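PDB 5LPH: centrosomal protein of 104 kDa from Homo sapiens, which is required for ciliogenesis and for structural integrity at the ciliary tip, and interacts with tubulin. Local coordinates for residues D45-T50 and K87-A92; L68-K73 and L113-M118. All coordinates share one frame; numbering follows the deposited sequence.

Contact 1 (D45-T50 and K87-A92)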
# COMPACT_ATOMS: atom_id res chain seq x y z
N ASP A 45 12.20 -24.63 3.09
CA ASP A 45 12.57 -25.21 4.40
C ASP A 45 11.45 -25.08 5.43
O ASP A 45 11.20 -26.01 6.19
CB ASP A 45 13.84 -24.56 4.95
CG ASP A 45 15.09 -25.02 4.23
OD1 ASP A 45 15.21 -26.24 3.95
OD2 ASP A 45 15.96 -24.18 3.93
N VAL A 46 10.77 -23.94 5.44
CA VAL A 46 9.76 -23.64 6.46
C VAL A 46 8.39 -24.23 6.12
O VAL A 46 7.73 -24.81 6.98
CB VAL A 46 9.64 -22.10 6.64
CG1 VAL A 46 8.52 -21.74 7.61
CG2 VAL A 46 10.97 -21.52 7.10
N LEU A 47 7.96 -24.08 4.87
CA LEU A 47 6.62 -24.49 4.43
C LEU A 47 6.57 -25.82 3.70
O LEU A 47 5.48 -26.38 3.54
CB LEU A 47 6.02 -23.41 3.52
CG LEU A 47 5.98 -22.00 4.11
CD1 LEU A 47 5.48 -21.03 3.05
CD2 LEU A 47 5.10 -21.95 5.35
N GLY A 48 7.71 -26.31 3.23
CA GLY A 48 7.79 -27.56 2.47
C GLY A 48 7.75 -27.28 0.98
O GLY A 48 7.16 -26.29 0.54
N GLU A 49 8.36 -28.17 0.21
CA GLU A 49 8.45 -28.00 -1.24
C GLU A 49 7.10 -28.09 -1.94
O GLU A 49 6.88 -27.39 -2.92
CB GLU A 49 9.40 -29.03 -1.84
CG GLU A 49 9.75 -28.76 -3.30
CD GLU A 49 10.83 -29.68 -3.84
OE1 GLU A 49 11.60 -29.23 -4.71
OE2 GLU A 49 10.91 -30.84 -3.39
N THR A 50 6.21 -28.95 -1.46
CA THR A 50 4.90 -29.18 -2.09
C THR A 50 4.09 -27.88 -2.15
O THR A 50 3.62 -27.49 -3.22
CB THR A 50 4.08 -30.26 -1.33
OG1 THR A 50 4.78 -31.50 -1.40
CG2 THR A 50 2.68 -30.45 -1.94
N LYS A 87 7.84 -16.90 13.86
CA LYS A 87 8.37 -15.82 13.02
C LYS A 87 8.83 -16.32 11.65
O LYS A 87 8.55 -15.67 10.64
CB LYS A 87 9.52 -15.09 13.72
CG LYS A 87 9.09 -14.22 14.88
CD LYS A 87 10.29 -13.63 15.60
CE LYS A 87 9.89 -12.93 16.88
NZ LYS A 87 11.04 -12.28 17.56
N ASN A 88 9.54 -17.44 11.60
CA ASN A 88 9.97 -18.03 10.31
C ASN A 88 8.77 -18.34 9.41
O ASN A 88 8.79 -18.03 8.22
CB ASN A 88 10.77 -19.32 10.52
CG ASN A 88 12.15 -19.07 11.09
OD1 ASN A 88 12.72 -17.99 10.93
ND2 ASN A 88 12.70 -20.09 11.75
N THR A 89 7.75 -18.94 10.00
CA THR A 89 6.52 -19.28 9.29
C THR A 89 5.81 -18.02 8.76
O THR A 89 5.31 -18.01 7.64
CB THR A 89 5.59 -20.12 10.19
OG1 THR A 89 6.24 -21.35 10.50
CG2 THR A 89 4.31 -20.43 9.48
N LEU A 90 5.78 -16.97 9.58
CA LEU A 90 5.25 -15.67 9.17
C LEU A 90 6.03 -15.08 8.00
O LEU A 90 5.42 -14.61 7.04
CB LEU A 90 5.24 -14.69 10.35
CG LEU A 90 4.68 -13.29 10.09
CD1 LEU A 90 3.96 -12.77 11.32
CD2 LEU A 90 5.77 -12.30 9.67
N ARG A 91 7.36 -15.12 8.07
CA ARG A 91 8.22 -14.54 7.02
C ARG A 91 8.13 -15.30 5.69
O ARG A 91 8.17 -14.69 4.62
CB ARG A 91 9.69 -14.43 7.49
CG ARG A 91 9.89 -13.35 8.54
CD ARG A 91 11.32 -13.09 8.98
NE ARG A 91 11.30 -12.29 10.22
CZ ARG A 91 11.58 -10.99 10.29
NH1 ARG A 91 11.51 -10.37 11.46
NH2 ARG A 91 11.94 -10.32 9.21
N ALA A 92 7.99 -16.62 5.77
CA ALA A 92 7.82 -17.45 4.58
C ALA A 92 6.45 -17.22 3.94
O ALA A 92 6.33 -17.19 2.71
CB ALA A 92 7.99 -18.92 4.93

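Contact 2 (L68-K73 and L113-M118)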
# COMPACT_ATOMS: atom_id res chain seq x y z
N LEU A 68 -4.94 -20.76 0.60
CA LEU A 68 -5.98 -21.18 1.55
C LEU A 68 -5.50 -22.27 2.50
O LEU A 68 -5.87 -22.28 3.67
CB LEU A 68 -7.25 -21.64 0.81
CG LEU A 68 -7.96 -20.63 -0.12
CD1 LEU A 68 -9.16 -21.27 -0.80
CD2 LEU A 68 -8.38 -19.36 0.62
N ALA A 69 -4.66 -23.18 2.02
CA ALA A 69 -4.04 -24.21 2.88
C ALA A 69 -3.09 -23.59 3.90
O ALA A 69 -3.08 -23.98 5.07
CB ALA A 69 -3.28 -25.23 2.03
N LEU A 70 -2.31 -22.61 3.46
CA LEU A 70 -1.39 -21.88 4.32
C LEU A 70 -2.15 -21.11 5.40
O LEU A 70 -1.73 -21.06 6.55
CB LEU A 70 -0.53 -20.93 3.47
CG LEU A 70 0.71 -20.29 4.07
CD1 LEU A 70 1.62 -21.31 4.74
CD2 LEU A 70 1.46 -19.54 2.98
N SER A 71 -3.28 -20.52 5.00
CA SER A 71 -4.20 -19.84 5.92
C SER A 71 -4.66 -20.76 7.06
O SER A 71 -4.60 -20.37 8.22
CB SER A 71 -5.40 -19.27 5.14
OG SER A 71 -6.24 -18.50 5.97
N LYS A 72 -5.11 -21.96 6.71
CA LYS A 72 -5.48 -22.99 7.70
C LYS A 72 -4.32 -23.35 8.62
O LYS A 72 -4.47 -23.34 9.84
CB LYS A 72 -5.99 -24.28 7.02
CG LYS A 72 -7.46 -24.28 6.64
CD LYS A 72 -7.81 -25.53 5.85
CE LYS A 72 -9.31 -25.71 5.65
NZ LYS A 72 -9.95 -26.36 6.83
N LYS A 73 -3.18 -23.68 8.01
CA LYS A 73 -1.96 -24.07 8.73
C LYS A 73 -1.49 -23.04 9.76
O LYS A 73 -1.11 -23.42 10.87
CB LYS A 73 -0.83 -24.36 7.72
CG LYS A 73 0.55 -24.59 8.33
CD LYS A 73 1.45 -25.33 7.36
CE LYS A 73 2.92 -25.17 7.71
NZ LYS A 73 3.78 -25.89 6.72
N LEU A 113 -4.91 -11.44 -0.15
CA LEU A 113 -5.35 -10.37 0.76
C LEU A 113 -6.01 -10.92 2.02
O LEU A 113 -5.78 -10.42 3.12
CB LEU A 113 -6.29 -9.39 0.04
CG LEU A 113 -5.74 -8.66 -1.19
CD1 LEU A 113 -6.75 -7.65 -1.71
CD2 LEU A 113 -4.42 -7.97 -0.89
N LYS A 114 -6.82 -11.96 1.87
CA LYS A 114 -7.43 -12.67 3.00
C LYS A 114 -6.36 -13.24 3.94
O LYS A 114 -6.45 -13.11 5.15
CB LYS A 114 -8.34 -13.77 2.46
CG LYS A 114 -9.03 -14.64 3.51
CD LYS A 114 -9.78 -15.79 2.84
CE LYS A 114 -10.25 -16.82 3.86
NZ LYS A 114 -11.37 -16.30 4.69
N LEU A 115 -5.34 -13.88 3.36
CA LEU A 115 -4.21 -14.40 4.12
C LEU A 115 -3.44 -13.28 4.83
O LEU A 115 -3.10 -13.40 6.00
CB LEU A 115 -3.26 -15.19 3.19
CG LEU A 115 -1.97 -15.77 3.78
CD1 LEU A 115 -2.25 -16.65 4.98
CD2 LEU A 115 -1.21 -16.56 2.73
N LEU A 116 -3.17 -12.19 4.11
CA LEU A 116 -2.43 -11.05 4.66
C LEU A 116 -3.17 -10.44 5.84
O LEU A 116 -2.56 -10.20 6.88
CB LEU A 116 -2.19 -9.99 3.58
CG LEU A 116 -1.32 -8.78 3.95
CD1 LEU A 116 -0.00 -9.19 4.60
CD2 LEU A 116 -1.06 -7.93 2.71
N LYS A 117 -4.47 -10.23 5.67
CA LYS A 117 -5.31 -9.71 6.75
C LYS A 117 -5.31 -10.62 7.98
O LYS A 117 -5.23 -10.13 9.11
CB LYS A 117 -6.74 -9.45 6.26
CG LYS A 117 -7.70 -9.04 7.36
CD LYS A 117 -8.97 -8.39 6.83
CE LYS A 117 -9.94 -8.13 7.98
NZ LYS A 117 -11.23 -7.58 7.50
N MSE A 118 -5.39 -11.93 7.77
CA MSE A 118 -5.36 -12.90 8.89
C MSE A 118 -4.05 -12.84 9.63
O MSE A 118 -4.03 -12.93 10.85
CB MSE A 118 -5.63 -14.32 8.39
CG MSE A 118 -5.59 -15.36 9.52
SE MSE A 118 -3.74 -16.04 9.70
CE MSE A 118 -3.93 -17.09 8.05

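Contact 1 (D45-T50 and K87-A92)
Val46 and Thr89 bring the two backbones to their nearest point, CA to CA 6.1 Å, where the end of helix 41-47 meets the flank of helix 83-100. This is the N-terminal part of the TOG domain, an all-helical array of HEAT-repeat type. Just past the contact, Gly48 breaks the helix with a positive phi of 95° and is at the same time the N-cap of helix 49-56.

Val46 points toward the partner helix. Its CG1, anti to the backbone N (chi1 176°), settles into the surface made by residues 88, 89 and 92: it lies 3.6 Å from Thr89 CA and 3.9 Å from Ala92 CB, and it also touches the carbonyl oxygen of Asn88. That oxygen already accepts the helical bond from Ala92 N, so the methyl does not displace its partner. The other branch, CG2, reaches outward to Asn88 CB at 4.1 Å, the two side chains crossing nearly at right angles on the more open side.

Thr89 presents its hydroxyl to Val46 CG1 at 3.7 Å, yet OG1 is engaged by hydrogen bonding to Asp85 O one turn back in its own helix. No hydrogen bond crosses between the segments. On the buried side, Leu47 starts off to one side, but its outer carbons swing in to the Ala92 methyl. Ala92 is small enough to let the leucine branch in close: its CB lies 3.8 Å from both CG and CD1 of Leu47.

Contact 2 (L68-K73 and L113-M118)
Ser71 and Leu115 mark where helices 60-76 and 106-126 come together, running in the same direction, side by side in the helical array of the TOG domain, with 16° between the segment directions and 9.7 Å between their axes. Such a nearly parallel pairing suits neighbouring helices on one layer of a helical solenoid, and helix 83-100 lies against both, touching Leu70 through Ser93 and Leu96 and Leu115 through Val97.

The tight part is on that inner side. Leu115, with CG anti to its backbone N (chi1 177°), forks against the opposing helix: CD1 rests 3.9 Å from Ser71 CA, while CD2 meets Leu70 CD2 at 4.0 Å as the two leucines slant across each other. Leu67 and Leu74 add further apolar surface around Leu115.

Three residues on from Leu115, the selenomethionine Met118 bends at chi2 and chi3. Its CE approaches the O and the OG of Ser71, but this approach is doubtful, since the side chain was modelled in two conformers.

Toward solvent the fit slackens. Leu68 CD2 only grazes the methylene chain of Lys114, 4.4 Å from its CD, and the lysine is exposed.

No hydrogen bond or salt bridge joins the two segments, so the pairing depends on van der Waals fit, Leu115 lying on the Ser71 backbone and on Leu70, with the lysine methylenes as a thin outer fringe.

Overall arrangement
Both contacts lie in the N-terminal half of the TOG domain, their centres 13 Å apart, and their segments alternate along the chain. Contact 1, where a short helix packs against helix 83-100, is the more buried, although farther from the chain's centre; contact 2, only partly buried, joins two longer helices that both lean on that same helix. Leucine links them directly: Leu47 CD2 of contact 1 lies 3.6 Å from Leu70 CD1 of contact 2. Each has an exposed edge, Asn88 in one and Lys114 in the other. Contact 1 sets a valine and a leucine on Ala92 and the Thr89 backbone, whereas contact 2 sets a leucine pair together and a leucine methyl on the Ser71 backbone.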